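Local coordinates for protein nitrate reductase (Ulva prolifera, PDB 5YLY) that carries FAD in its cytochrome b5 reductase domain and probably passes electrons from NADH towards nitrate in the first step of nitrate assimilation, at residues Phe145-Pro150 with Ser160-Ile165; Gln179-Ile184 with Ile194-Ala199; Lys224-Val229 with Cys248-Phe253; Thr259-Cys264 with Pro276-Met281. One frame throughout, in Å; residues are numbered along the deposited sequence.

Contact 1 of 4, residues Phe145-Pro150 with Ser160-Ile165; sequences FHYDRP and SEVKRI
The ring of Tyr147 meets Val162 and Ile165 with a single atom, CE1. Val162 brings CG1 to the ring edge, close to the ring plane, at 3.8 Å from Tyr147 CE1. Ile165 comes in obliquely, its CD1 at 4.1 Å from the same Tyr147 CE1, so the two aliphatic side chains share one corner of the ring. Tyr147 has CG anti to its backbone nitrogen (chi1 -178°), which swings the ring off strand 145-149 towards the other segment. Within its own segment the ring is also covered: the carbonyl oxygen of Arg149 lies 3.7 Å above one face, nearer the ring's border than its centre. Ile184 of helix 174-185 touches both Tyr147 and Ile165, and Ile260 of strand 259-264 packs on Val162 and Ile165. The three-stranded antiparallel sheet of 145-149, 152-155 and 158-161 is thus joined to the start of strand 164-170, an inner strand of the parallel NAD-binding sheet and its first along the chain. The chemistry is two-sided: apolar packing at one ring corner, and hydrogen bonds of the hydroxyl with Asp190, Thr192 and the backbone nitrogen of Gly151, consistent with a buried tyrosine held at ring and hydroxyl alike.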
loop_
_atom_site.group_PDB
_atom_site.type_symbol
_atom_site.label_atom_id
_atom_site.label_comp_id
_atom_site.label_asym_id
_atom_site.label_seq_id
_atom_site.Cartn_x
_atom_site.Cartn_y
_atom_site.Cartn_z
ATOM N N PHE A 145 -13.348 -0.531 1.016
ATOM C CA PHE A 145 -13.121 0.906 0.925
ATOM C C PHE A 145 -12.885 1.310 -0.547
ATOM O O PHE A 145 -12.043 0.722 -1.244
ATOM C CB PHE A 145 -11.932 1.331 1.810
ATOM C CG PHE A 145 -11.569 2.795 1.712
ATOM C CD1 PHE A 145 -12.230 3.744 2.481
ATOM C CD2 PHE A 145 -10.535 3.218 0.882
ATOM C CE1 PHE A 145 -11.876 5.097 2.401
ATOM C CE2 PHE A 145 -10.174 4.567 0.813
ATOM C CZ PHE A 145 -10.870 5.499 1.552
ATOM N N HIS A 146 -13.601 2.344 -0.986
ATOM C CA HIS A 146 -13.502 2.828 -2.355
ATOM C C HIS A 146 -13.463 4.355 -2.358
ATOM O O HIS A 146 -14.444 4.991 -2.007
ATOM C CB HIS A 146 -14.719 2.310 -3.160
ATOM C CG HIS A 146 -14.773 2.691 -4.612
ATOM N ND1 HIS A 146 -13.680 3.219 -5.283
ATOM C CD2 HIS A 146 -15.774 2.503 -5.501
ATOM C CE1 HIS A 146 -14.072 3.382 -6.535
ATOM N NE2 HIS A 146 -15.318 2.959 -6.715
ATOM N N TYR A 147 -12.344 4.931 -2.771
ATOM C CA TYR A 147 -12.236 6.389 -2.907
ATOM C C TYR A 147 -12.671 6.571 -4.365
ATOM O O TYR A 147 -11.865 6.380 -5.284
ATOM C CB TYR A 147 -10.774 6.831 -2.675
ATOM C CG TYR A 147 -10.595 8.334 -2.750
ATOM C CD1 TYR A 147 -10.944 9.153 -1.676
ATOM C CD2 TYR A 147 -10.100 8.941 -3.903
ATOM C CE1 TYR A 147 -10.790 10.540 -1.746
ATOM C CE2 TYR A 147 -9.942 10.326 -3.982
ATOM C CZ TYR A 147 -10.303 11.119 -2.907
ATOM O OH TYR A 147 -10.094 12.469 -2.955
ATOM N N ASP A 148 -13.966 6.836 -4.565
ATOM C CA ASP A 148 -14.630 6.785 -5.870
ATOM C C ASP A 148 -14.645 8.054 -6.717
ATOM O O ASP A 148 -14.956 7.976 -7.920
ATOM C CB ASP A 148 -16.071 6.287 -5.711
ATOM C CG ASP A 148 -16.987 7.165 -4.870
ATOM O OD1 ASP A 148 -16.503 7.755 -3.878
ATOM O OD2 ASP A 148 -18.196 7.237 -5.186
ATOM N N ARG A 149 -14.385 9.208 -6.106
ATOM C CA ARG A 149 -14.335 10.479 -6.823
ATOM C C ARG A 149 -13.649 11.489 -5.926
ATOM O O ARG A 149 -13.618 11.264 -4.706
ATOM C CB ARG A 149 -15.738 10.966 -7.280
ATOM C CG ARG A 149 -16.774 11.086 -6.182
ATOM C CD ARG A 149 -18.108 11.562 -6.752
ATOM N NE ARG A 149 -19.171 11.510 -5.746
ATOM C CZ ARG A 149 -19.446 12.493 -4.897
ATOM N NH1 ARG A 149 -18.748 13.623 -4.928
ATOM N NH2 ARG A 149 -20.426 12.359 -4.015
ATOM N N PRO A 150 -13.119 12.609 -6.493
ATOM C CA PRO A 150 -12.410 13.575 -5.651
ATOM C C PRO A 150 -13.194 13.970 -4.418
ATOM O O PRO A 150 -14.345 14.364 -4.531
ATOM C CB PRO A 150 -12.164 14.751 -6.601
ATOM C CG PRO A 150 -12.038 14.101 -7.951
ATOM C CD PRO A 150 -13.053 12.995 -7.922
ATOM N N SER A 160 -19.378 9.016 2.229
ATOM C CA SER A 160 -19.096 10.325 2.834
ATOM C C SER A 160 -18.134 11.181 2.066
ATOM O O SER A 160 -17.267 10.660 1.358
ATOM C CB SER A 160 -18.579 10.177 4.264
ATOM O OG SER A 160 -18.275 11.447 4.819
ATOM N N GLU A 161 -18.250 12.507 2.258
ATOM C CA GLU A 161 -17.294 13.449 1.691
ATOM C C GLU A 161 -16.084 13.422 2.613
ATOM O O GLU A 161 -16.187 13.054 3.791
ATOM C CB GLU A 161 -17.870 14.879 1.615
ATOM C CG GLU A 161 -18.813 15.110 0.446
ATOM C CD GLU A 161 -19.479 16.474 0.460
ATOM O OE1 GLU A 161 -20.145 16.806 1.470
ATOM O OE2 GLU A 161 -19.332 17.214 -0.540
ATOM N N VAL A 162 -14.929 13.771 2.068
ATOM C CA VAL A 162 -13.689 13.744 2.829
ATOM C C VAL A 162 -12.830 14.903 2.327
ATOM O O VAL A 162 -12.845 15.205 1.132
ATOM C CB VAL A 162 -13.002 12.341 2.770
ATOM C CG1 VAL A 162 -12.624 11.935 1.334
ATOM C CG2 VAL A 162 -11.796 12.255 3.706
ATOM N N LYS A 163 -12.147 15.578 3.247
ATOM C CA LYS A 163 -11.276 16.717 2.942
ATOM C C LYS A 163 -9.817 16.441 3.310
ATOM O O LYS A 163 -8.902 17.059 2.735
ATOM C CB LYS A 163 -11.727 17.943 3.749
ATOM C CG LYS A 163 -13.153 18.408 3.461
ATOM C CD LYS A 163 -13.466 19.740 4.157
ATOM C CE LYS A 163 -13.153 20.952 3.298
ATOM N NZ LYS A 163 -13.246 22.225 4.068
ATOM N N ARG A 164 -9.620 15.567 4.322
ATOM C CA ARG A 164 -8.301 15.231 4.859
ATOM C C ARG A 164 -8.180 13.742 5.151
ATOM O O ARG A 164 -9.111 13.136 5.706
ATOM C CB ARG A 164 -8.014 16.047 6.123
ATOM C CG ARG A 164 -8.047 17.574 5.912
ATOM C CD ARG A 164 -7.641 18.371 7.137
ATOM N NE ARG A 164 -8.218 17.827 8.360
ATOM C CZ ARG A 164 -7.948 18.264 9.585
ATOM N NH1 ARG A 164 -8.503 17.687 10.635
ATOM N NH2 ARG A 164 -7.128 19.293 9.766
ATOM N N ILE A 165 -7.047 13.142 4.745
ATOM C CA ILE A 165 -6.857 11.711 4.989
ATOM C C ILE A 165 -5.529 11.486 5.657
ATOM O O ILE A 165 -4.486 11.799 5.065
ATOM C CB ILE A 165 -6.957 10.841 3.685
ATOM C CG1 ILE A 165 -8.320 11.046 2.955
ATOM C CG2 ILE A 165 -6.701 9.351 4.011
ATOM C CD1 ILE A 165 -8.482 10.273 1.611
#

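Contact 2 of 4, residues Gln179-Ile184 with Ile194-Ala199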
loop_
_atom_site.group_PDB
_atom_site.type_symbol
_atom_site.label_atom_id
_atom_site.label_comp_id
_atom_site.label_asym_id
_atom_site.label_seq_id
_atom_site.Cartn_x
_atom_site.Cartn_y
_atom_site.Cartn_z
ATOM N N GLN A 179 -1.234 3.959 -3.563
ATOM C CA GLN A 179 -2.259 3.952 -4.611
ATOM C C GLN A 179 -3.253 5.138 -4.386
ATOM O O GLN A 179 -3.591 5.874 -5.331
ATOM C CB GLN A 179 -3.031 2.611 -4.587
ATOM C CG GLN A 179 -4.108 2.515 -5.675
ATOM C CD GLN A 179 -5.185 1.571 -5.255
ATOM O OE1 GLN A 179 -5.934 1.855 -4.331
ATOM N NE2 GLN A 179 -5.237 0.391 -5.855
ATOM N N VAL A 180 -3.698 5.321 -3.119
ATOM C CA VAL A 180 -4.632 6.408 -2.767
ATOM C C VAL A 180 -3.940 7.766 -2.928
ATOM O O VAL A 180 -4.535 8.697 -3.496
ATOM C CB VAL A 180 -5.244 6.189 -1.341
ATOM C CG1 VAL A 180 -6.175 7.355 -0.951
ATOM C CG2 VAL A 180 -6.028 4.879 -1.296
ATOM N N MET A 181 -2.672 7.876 -2.474
ATOM C CA MET A 181 -1.914 9.136 -2.601
ATOM C C MET A 181 -1.816 9.539 -4.069
ATOM O O MET A 181 -2.095 10.674 -4.408
ATOM C CB MET A 181 -0.477 8.959 -2.043
ATOM C CG MET A 181 -0.457 8.764 -0.548
ATOM S SD MET A 181 1.237 8.317 -0.028
ATOM C CE MET A 181 2.007 9.955 -0.179
ATOM N N LYS A 182 -1.451 8.607 -4.942
ATOM C CA LYS A 182 -1.366 8.948 -6.370
ATOM C C LYS A 182 -2.722 9.329 -6.977
ATOM O O LYS A 182 -2.806 10.292 -7.757
ATOM C CB LYS A 182 -0.758 7.802 -7.144
ATOM C CG LYS A 182 0.746 7.669 -6.887
ATOM C CD LYS A 182 1.242 6.367 -7.495
ATOM C CE LYS A 182 1.343 6.438 -8.988
ATOM N NZ LYS A 182 1.671 5.105 -9.542
ATOM N N ALA A 183 -3.780 8.601 -6.608
ATOM C CA ALA A 183 -5.127 8.878 -7.148
ATOM C C ALA A 183 -5.578 10.300 -6.788
ATOM O O ALA A 183 -6.199 10.980 -7.607
ATOM C CB ALA A 183 -6.123 7.873 -6.597
ATOM N N ILE A 184 -5.190 10.770 -5.593
ATOM C CA ILE A 184 -5.548 12.104 -5.105
ATOM C C ILE A 184 -4.642 13.187 -5.698
ATOM O O ILE A 184 -5.125 14.227 -6.139
ATOM C CB ILE A 184 -5.493 12.127 -3.537
ATOM C CG1 ILE A 184 -6.643 11.270 -2.944
ATOM C CG2 ILE A 184 -5.567 13.566 -2.993
ATOM C CD1 ILE A 184 -6.517 11.091 -1.418
ATOM N N ILE A 194 -3.336 15.149 2.580
ATOM C CA ILE A 194 -2.895 13.844 3.081
ATOM C C ILE A 194 -1.771 13.999 4.084
ATOM O O ILE A 194 -0.887 14.826 3.893
ATOM C CB ILE A 194 -2.385 12.964 1.878
ATOM C CG1 ILE A 194 -3.503 12.656 0.842
ATOM C CG2 ILE A 194 -1.697 11.663 2.346
ATOM C CD1 ILE A 194 -2.876 12.230 -0.553
ATOM N N ARG A 195 -1.766 13.139 5.110
ATOM C CA ARG A 195 -0.636 13.023 6.022
ATOM C C ARG A 195 -0.276 11.559 6.092
ATOM O O ARG A 195 -1.140 10.741 6.401
ATOM C CB ARG A 195 -0.960 13.551 7.445
ATOM C CG ARG A 195 -1.138 15.073 7.494
ATOM C CD ARG A 195 0.141 15.827 7.169
ATOM N NE ARG A 195 -0.059 17.280 7.234
ATOM C CZ ARG A 195 -0.480 18.045 6.224
ATOM N NH1 ARG A 195 -0.780 17.499 5.042
ATOM N NH2 ARG A 195 -0.642 19.352 6.398
ATOM N N LEU A 196 0.975 11.219 5.797
ATOM C CA LEU A 196 1.398 9.830 5.905
ATOM C C LEU A 196 2.384 9.649 7.041
ATOM O O LEU A 196 3.350 10.423 7.174
ATOM C CB LEU A 196 2.029 9.369 4.561
ATOM C CG LEU A 196 2.762 7.999 4.574
ATOM C CD1 LEU A 196 1.780 6.833 4.806
ATOM C CD2 LEU A 196 3.540 7.790 3.248
ATOM N N LEU A 197 2.165 8.591 7.829
ATOM C CA LEU A 197 3.088 8.181 8.878
ATOM C C LEU A 197 3.517 6.756 8.505
ATOM O O LEU A 197 2.680 5.866 8.382
ATOM C CB LEU A 197 2.446 8.286 10.267
ATOM C CG LEU A 197 3.282 7.742 11.464
ATOM C CD1 LEU A 197 4.658 8.422 11.553
ATOM C CD2 LEU A 197 2.567 7.992 12.777
ATOM N N TYR A 198 4.805 6.566 8.224
ATOM C CA TYR A 198 5.263 5.268 7.719
ATOM C C TYR A 198 6.284 4.671 8.655
ATOM O O TYR A 198 7.369 5.238 8.824
ATOM C CB TYR A 198 5.813 5.463 6.278
ATOM C CG TYR A 198 6.202 4.223 5.491
ATOM C CD1 TYR A 198 5.673 2.969 5.806
ATOM C CD2 TYR A 198 7.067 4.313 4.394
ATOM C CE1 TYR A 198 6.043 1.827 5.087
ATOM C CE2 TYR A 198 7.386 3.192 3.626
ATOM C CZ TYR A 198 6.890 1.950 3.988
ATOM O OH TYR A 198 7.280 0.845 3.276
ATOM N N ALA A 199 5.950 3.507 9.241
ATOM C CA ALA A 199 6.823 2.820 10.208
ATOM C C ALA A 199 7.500 1.592 9.607
ATOM O O ALA A 199 6.865 0.833 8.874
ATOM C CB ALA A 199 6.024 2.408 11.428
#
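Ile194 pushes its CD1 methyl against helix 174-185 in the hollow between Met181 and Ile184, one turn of the helix. The methyl is 3.8 Å from Met181 CA, so it sits against the helix backbone itself. On the other side of the hollow Ile184 lines the methyl with its branches: Ile194 CD1 is 3.9 Å from Ile184 CG2 and equally far from Ile184 CD1. These two isoleucines reach toward each other tip to tip. In Ile194, CG1 stands anti to the carbonyl carbon and the chain runs on extended, which carries CD1 outward to the helix.

Strand 164-170, helix 174-185 and strand 193-200 form a beta-alpha-beta unit of the NAD-binding domain, and this contact lays the helix on the strand that follows it. The two short segments run nearly antiparallel, at 158°, with axes 10.5 Å apart at their closest.

Further along the strand the bump comes from the helix instead. Met181 also touches Ile194, its CG 4.2 Å from Ile194 CD1, and its sulfur reaches the next inward-facing residue, Leu196. There Met181 SD lies 4.0 Å from Leu196 CD2, the two side chains lying roughly perpendicular. The methionine chain is extended through chi2 (172°), which carries the sulfur out to Leu196, and bends only beyond it, at chi3. Met167 of strand 164-170 also packs on Met181, while Leu212 of helix 209-218 touches both Met181 and Leu196.

Contact 3 of 4, residues Lys224-Val229 with Cys248-Phe253; sequences KIHYTV and CERALF
His226 and Ala251 meet through their CB atoms, 3.7 Å apart, where helix 245-251 packs against strand 223-229 of the parallel NAD-binding sheet. His226 CA and Ala251 CA are also the nearest such pair between the two segments, 6.0 Å apart. The alanine methyl points at the strand and lies obliquely to the histidine ring, 4.2 Å from His226 CG. Such a short side chain is consistent with the close approach of the last helical turn to the strand; Leu252, the next residue, leaves helical geometry.

The imidazole is carried past the alanine because CG is anti to the backbone nitrogen (chi1 -164°), and its far end approaches Arg250. That arginine starts with CG anti to the carbonyl carbon, runs extended through chi2, then bends at chi3 (-76°), which turns the guanidinium toward the NE2 end of the ring. The planes of ring and guanidinium are 69° apart, so the groups are not stacked: the ring presents NE2 and CE1 at the guanidinium edge, near its plane. Both groups have a common partner in Ser239, whose OG is hydrogen-bonded with His226 NE2 and with Arg250 NH2. This serine, on strand 239-240, probably helps to fix the rotation of ring and guanidinium alike. Between the two side chains themselves there is close approach without a direct bond, Arg250 NH1 lying 3.6 Å from His226 NE2.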
loop_
_atom_site.group_PDB
_atom_site.type_symbol
_atom_site.label_atom_id
_atom_site.label_comp_id
_atom_site.label_asym_id
_atom_site.label_seq_id
_atom_site.Cartn_x
_atom_site.Cartn_y
_atom_site.Cartn_z
ATOM N N LYS A 224 2.249 15.663 3.544
ATOM C CA LYS A 224 3.446 15.573 4.389
ATOM C C LYS A 224 3.678 14.109 4.677
ATOM O O LYS A 224 2.713 13.337 4.835
ATOM C CB LYS A 224 3.322 16.349 5.693
ATOM C CG LYS A 224 3.353 17.858 5.483
ATOM C CD LYS A 224 3.422 18.602 6.833
ATOM C CE LYS A 224 3.213 20.087 6.642
ATOM N NZ LYS A 224 4.278 20.690 5.798
ATOM N N ILE A 225 4.957 13.716 4.730
ATOM C CA ILE A 225 5.310 12.331 5.019
ATOM C C ILE A 225 6.282 12.312 6.191
ATOM O O ILE A 225 7.245 13.093 6.207
ATOM C CB ILE A 225 5.868 11.614 3.761
ATOM C CG1 ILE A 225 4.829 11.591 2.589
ATOM C CG2 ILE A 225 6.318 10.174 4.098
ATOM C CD1 ILE A 225 5.401 11.393 1.286
ATOM N N HIS A 226 6.007 11.454 7.190
ATOM C CA HIS A 226 6.885 11.312 8.347
ATOM C C HIS A 226 7.199 9.842 8.486
ATOM O O HIS A 226 6.341 9.001 8.210
ATOM C CB HIS A 226 6.236 11.839 9.619
ATOM C CG HIS A 226 7.220 12.058 10.723
ATOM N ND1 HIS A 226 7.934 13.238 10.787
ATOM C CD2 HIS A 226 7.614 11.270 11.743
ATOM C CE1 HIS A 226 8.683 13.166 11.867
ATOM N NE2 HIS A 226 8.546 12.003 12.464
ATOM N N TYR A 227 8.439 9.534 8.883
ATOM C CA TYR A 227 8.919 8.163 9.023
ATOM C C TYR A 227 9.336 7.871 10.449
ATOM O O TYR A 227 9.759 8.775 11.177
ATOM C CB TYR A 227 10.159 7.944 8.134
ATOM C CG TYR A 227 9.966 8.286 6.677
ATOM C CD1 TYR A 227 9.491 7.337 5.776
ATOM C CD2 TYR A 227 10.323 9.539 6.180
ATOM C CE1 TYR A 227 9.343 7.637 4.423
ATOM C CE2 TYR A 227 10.159 9.856 4.828
ATOM C CZ TYR A 227 9.686 8.898 3.956
ATOM O OH TYR A 227 9.516 9.209 2.635
ATOM N N THR A 228 9.273 6.586 10.838
ATOM C CA THR A 228 9.842 6.085 12.086
ATOM C C THR A 228 10.509 4.761 11.791
ATOM O O THR A 228 10.055 4.019 10.919
ATOM C CB THR A 228 8.883 6.037 13.289
ATOM O OG1 THR A 228 9.668 5.816 14.474
ATOM C CG2 THR A 228 7.815 4.938 13.172
ATOM N N VAL A 229 11.623 4.508 12.454
ATOM C CA VAL A 229 12.350 3.242 12.362
ATOM C C VAL A 229 12.625 2.765 13.792
ATOM O O VAL A 229 12.716 3.603 14.690
ATOM C CB VAL A 229 13.615 3.287 11.455
ATOM C CG1 VAL A 229 13.258 3.579 9.994
ATOM C CG2 VAL A 229 14.646 4.276 11.980
ATOM N N CYS A 248 1.945 10.528 16.487
ATOM C CA CYS A 248 0.692 10.707 15.736
ATOM C C CYS A 248 0.285 12.182 15.724
ATOM O O CYS A 248 -0.180 12.665 14.698
ATOM C CB CYS A 248 -0.419 9.828 16.310
ATOM S SG CYS A 248 -0.168 8.050 16.054
ATOM N N GLU A 249 0.468 12.903 16.854
ATOM C CA GLU A 249 0.110 14.327 16.913
ATOM C C GLU A 249 1.038 15.179 16.047
ATOM O O GLU A 249 0.601 16.177 15.475
ATOM C CB GLU A 249 0.073 14.842 18.367
ATOM C CG GLU A 249 -1.106 14.293 19.156
ATOM C CD GLU A 249 -1.145 14.584 20.649
ATOM O OE1 GLU A 249 -0.070 14.827 21.251
ATOM O OE2 GLU A 249 -2.258 14.519 21.224
ATOM N N ARG A 250 2.318 14.808 15.970
ATOM C CA ARG A 250 3.265 15.557 15.136
ATOM C C ARG A 250 3.042 15.321 13.640
ATOM O O ARG A 250 3.104 16.257 12.853
ATOM C CB ARG A 250 4.726 15.237 15.510
ATOM C CG ARG A 250 5.126 15.814 16.884
ATOM C CD ARG A 250 6.599 15.631 17.220
ATOM N NE ARG A 250 6.919 14.260 17.633
ATOM C CZ ARG A 250 7.508 13.355 16.854
ATOM N NH1 ARG A 250 7.847 13.664 15.609
ATOM N NH2 ARG A 250 7.764 12.136 17.317
ATOM N N ALA A 251 2.779 14.075 13.254
ATOM C CA ALA A 251 2.658 13.648 11.863
ATOM C C ALA A 251 1.292 13.706 11.240
ATOM O O ALA A 251 1.217 13.773 10.015
ATOM C CB ALA A 251 3.185 12.217 11.746
ATOM N N LEU A 252 0.213 13.603 12.038
ATOM C CA LEU A 252 -1.134 13.470 11.478
ATOM C C LEU A 252 -2.128 14.555 11.845
ATOM O O LEU A 252 -1.917 15.301 12.799
ATOM C CB LEU A 252 -1.697 12.086 11.916
ATOM C CG LEU A 252 -0.806 10.845 11.623
ATOM C CD1 LEU A 252 -1.386 9.625 12.272
ATOM C CD2 LEU A 252 -0.632 10.619 10.072
ATOM N N PHE A 253 -3.250 14.603 11.113
ATOM C CA PHE A 253 -4.344 15.528 11.435
ATOM C C PHE A 253 -5.151 14.983 12.620
ATOM O O PHE A 253 -5.352 13.764 12.726
ATOM C CB PHE A 253 -5.327 15.646 10.244
ATOM C CG PHE A 253 -4.785 16.243 8.967
ATOM C CD1 PHE A 253 -4.308 17.552 8.937
ATOM C CD2 PHE A 253 -4.809 15.519 7.783
ATOM C CE1 PHE A 253 -3.838 18.113 7.747
ATOM C CE2 PHE A 253 -4.357 16.089 6.586
ATOM C CZ PHE A 253 -3.874 17.384 6.579
#

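Contact 4 of 4, residues Thr259-Cys264 with Pro276-Met281; sequences TISVLC and PNLEKM
Leu278 reaches from helix 267-280 to Ser261 and Leu263, two residues of strand 259-264 whose side chains face the helix. Its CB bond already points at the strand, and Leu278 CA and Ser261 CA are the nearest such pair between the two segments, 8.0 Å apart. From CB the chain goes on to CG, set anti to the carbonyl carbon (chi1 -67°). Neither CB nor CG makes a close contact with the strand; they serve as the stem that carries the fork to it. At the fork the two methyls part company. CD2 turns to the serine, 3.6 Å from Ser261 OG and 4.0 Å from Ser261 CB. CD1 touches that same CB from its own side, but chiefly meets the leucine, lying 3.9 Å from Leu263 CD2 and just as near Leu263 CD1, so that the two leucines come together tip to tip. With an alanine here, both methyls would be gone, which would probably open a gap between helix and strand and cost Leu263 and Ser261 their Leu278 partner.

The serine hydroxyl meets only carbon on the Leu278 side, yet it is buried; Asn166 ND2, on neighbouring strand 164-170, is hydrogen-bonded to it. Ile168 of that strand also touches Leu278. Leu263 is further packed by Leu270 and Cys274, earlier in the same helix. Helix lying on its preceding strand in this way is the first half of a beta-alpha-beta crossover, here strand 259-264, helix 267-280 and strand 289-291 of the parallel NAD-binding sheet.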
loop_
_atom_site.group_PDB
_atom_site.type_symbol
_atom_site.label_atom_id
_atom_site.label_comp_id
_atom_site.label_asym_id
_atom_site.label_seq_id
_atom_site.Cartn_x
_atom_site.Cartn_y
_atom_site.Cartn_z
ATOM N N THR A 259 -12.374 14.424 8.084
ATOM C CA THR A 259 -11.044 13.807 8.268
ATOM C C THR A 259 -11.215 12.346 8.621
ATOM O O THR A 259 -11.969 12.007 9.544
ATOM C CB THR A 259 -10.188 14.526 9.354
ATOM O OG1 THR A 259 -10.140 15.917 9.072
ATOM C CG2 THR A 259 -8.743 13.994 9.420
ATOM N N ILE A 260 -10.517 11.484 7.880
ATOM C CA ILE A 260 -10.501 10.044 8.140
ATOM C C ILE A 260 -9.057 9.605 8.286
ATOM O O ILE A 260 -8.140 10.342 7.906
ATOM C CB ILE A 260 -11.275 9.190 7.081
ATOM C CG1 ILE A 260 -10.609 9.286 5.665
ATOM C CG2 ILE A 260 -12.779 9.545 7.069
ATOM C CD1 ILE A 260 -11.138 8.255 4.645
ATOM N N SER A 261 -8.854 8.406 8.837
ATOM C CA SER A 261 -7.537 7.790 8.934
ATOM C C SER A 261 -7.674 6.413 8.325
ATOM O O SER A 261 -8.684 5.740 8.568
ATOM C CB SER A 261 -7.066 7.674 10.388
ATOM O OG SER A 261 -6.958 8.944 11.005
ATOM N N VAL A 262 -6.712 6.037 7.465
ATOM C CA VAL A 262 -6.690 4.716 6.830
ATOM C C VAL A 262 -5.414 4.018 7.242
ATOM O O VAL A 262 -4.386 4.670 7.414
ATOM C CB VAL A 262 -6.968 4.718 5.299
ATOM C CG1 VAL A 262 -8.392 5.182 5.006
ATOM C CG2 VAL A 262 -5.942 5.568 4.539
ATOM N N LEU A 263 -5.468 2.710 7.448
ATOM C CA LEU A 263 -4.353 1.977 8.022
ATOM C C LEU A 263 -4.075 0.696 7.311
ATOM O O LEU A 263 -5.006 -0.008 6.931
ATOM C CB LEU A 263 -4.703 1.605 9.491
ATOM C CG LEU A 263 -4.889 2.742 10.514
ATOM C CD1 LEU A 263 -6.310 3.270 10.501
ATOM C CD2 LEU A 263 -4.711 2.196 11.912
ATOM N N CYS A 264 -2.787 0.356 7.198
ATOM C CA CYS A 264 -2.370 -0.922 6.648
ATOM C C CYS A 264 -1.008 -1.282 7.179
ATOM O O CYS A 264 -0.042 -0.545 7.004
ATOM C CB CYS A 264 -2.412 -0.947 5.123
ATOM S SG CYS A 264 -2.201 -2.610 4.437
ATOM N N PRO A 276 -5.281 2.884 19.393
ATOM C CA PRO A 276 -5.388 3.578 20.686
ATOM C C PRO A 276 -5.075 5.080 20.608
ATOM O O PRO A 276 -5.769 5.897 21.221
ATOM C CB PRO A 276 -4.396 2.816 21.572
ATOM C CG PRO A 276 -4.313 1.460 20.964
ATOM C CD PRO A 276 -4.341 1.745 19.488
ATOM N N ASN A 277 -4.041 5.429 19.841
ATOM C CA ASN A 277 -3.576 6.801 19.654
ATOM C C ASN A 277 -4.496 7.616 18.740
ATOM O O ASN A 277 -4.750 8.785 19.034
ATOM C CB ASN A 277 -2.113 6.797 19.204
ATOM C CG ASN A 277 -1.213 6.335 20.336
ATOM O OD1 ASN A 277 -1.317 6.813 21.466
ATOM N ND2 ASN A 277 -0.397 5.319 20.105
ATOM N N LEU A 278 -5.040 7.003 17.658
ATOM C CA LEU A 278 -6.007 7.700 16.796
ATOM C C LEU A 278 -7.299 7.960 17.595
ATOM O O LEU A 278 -7.900 9.035 17.472
ATOM C CB LEU A 278 -6.326 6.895 15.531
ATOM C CG LEU A 278 -5.188 6.725 14.531
ATOM C CD1 LEU A 278 -5.521 5.646 13.523
ATOM C CD2 LEU A 278 -4.890 8.030 13.784
ATOM N N GLU A 279 -7.710 6.986 18.432
ATOM C CA GLU A 279 -8.900 7.115 19.271
ATOM C C GLU A 279 -8.749 8.332 20.209
ATOM O O GLU A 279 -9.709 9.090 20.399
ATOM C CB GLU A 279 -9.140 5.832 20.076
ATOM C CG GLU A 279 -10.614 5.487 20.262
ATOM C CD GLU A 279 -11.249 4.614 19.188
ATOM O OE1 GLU A 279 -12.413 4.196 19.382
ATOM O OE2 GLU A 279 -10.588 4.340 18.160
ATOM N N LYS A 280 -7.516 8.559 20.716
ATOM C CA LYS A 280 -7.198 9.709 21.565
ATOM C C LYS A 280 -7.234 11.011 20.758
ATOM O O LYS A 280 -7.540 12.063 21.328
ATOM C CB LYS A 280 -5.839 9.517 22.241
ATOM C CG LYS A 280 -5.900 8.569 23.432
ATOM C CD LYS A 280 -4.520 8.268 23.960
ATOM C CE LYS A 280 -4.570 7.426 25.209
ATOM N NZ LYS A 280 -3.204 7.015 25.623
ATOM N N MET A 281 -6.967 10.932 19.425
ATOM C CA MET A 281 -7.003 12.103 18.532
ATOM C C MET A 281 -8.404 12.407 17.976
ATOM O O MET A 281 -8.552 13.303 17.129
ATOM C CB MET A 281 -5.972 11.975 17.415
ATOM C CG MET A 281 -4.566 12.158 17.912
ATOM S SD MET A 281 -3.367 11.800 16.607
ATOM C CE MET A 281 -3.424 13.338 15.684
#

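Overall arrangement
All four contacts reach one parallel sheet, in the strand order 239-240, 223-229, 193-200, 164-170, 259-264, 289-291, and they follow one another in series along the chain. Contact 1 reaches it at strand 164-170, contacts 2, 3 and 4 at strands 193-200, 223-229 and 259-264. Centres lie from about 12 Å (2 and 3, 3 and 4) to about 21 Å (1 and 3) apart. Backbone bonds link contact 2 to contacts 1 and 3, and contact 1 to contact 4 (Arg164 with Ile260), while Met281 packs contact 4 against contact 3. Contacts 2 to 4 thus pack helices on the sheet of the NAD-binding part, and contact 1 ties the small antiparallel sheet to it.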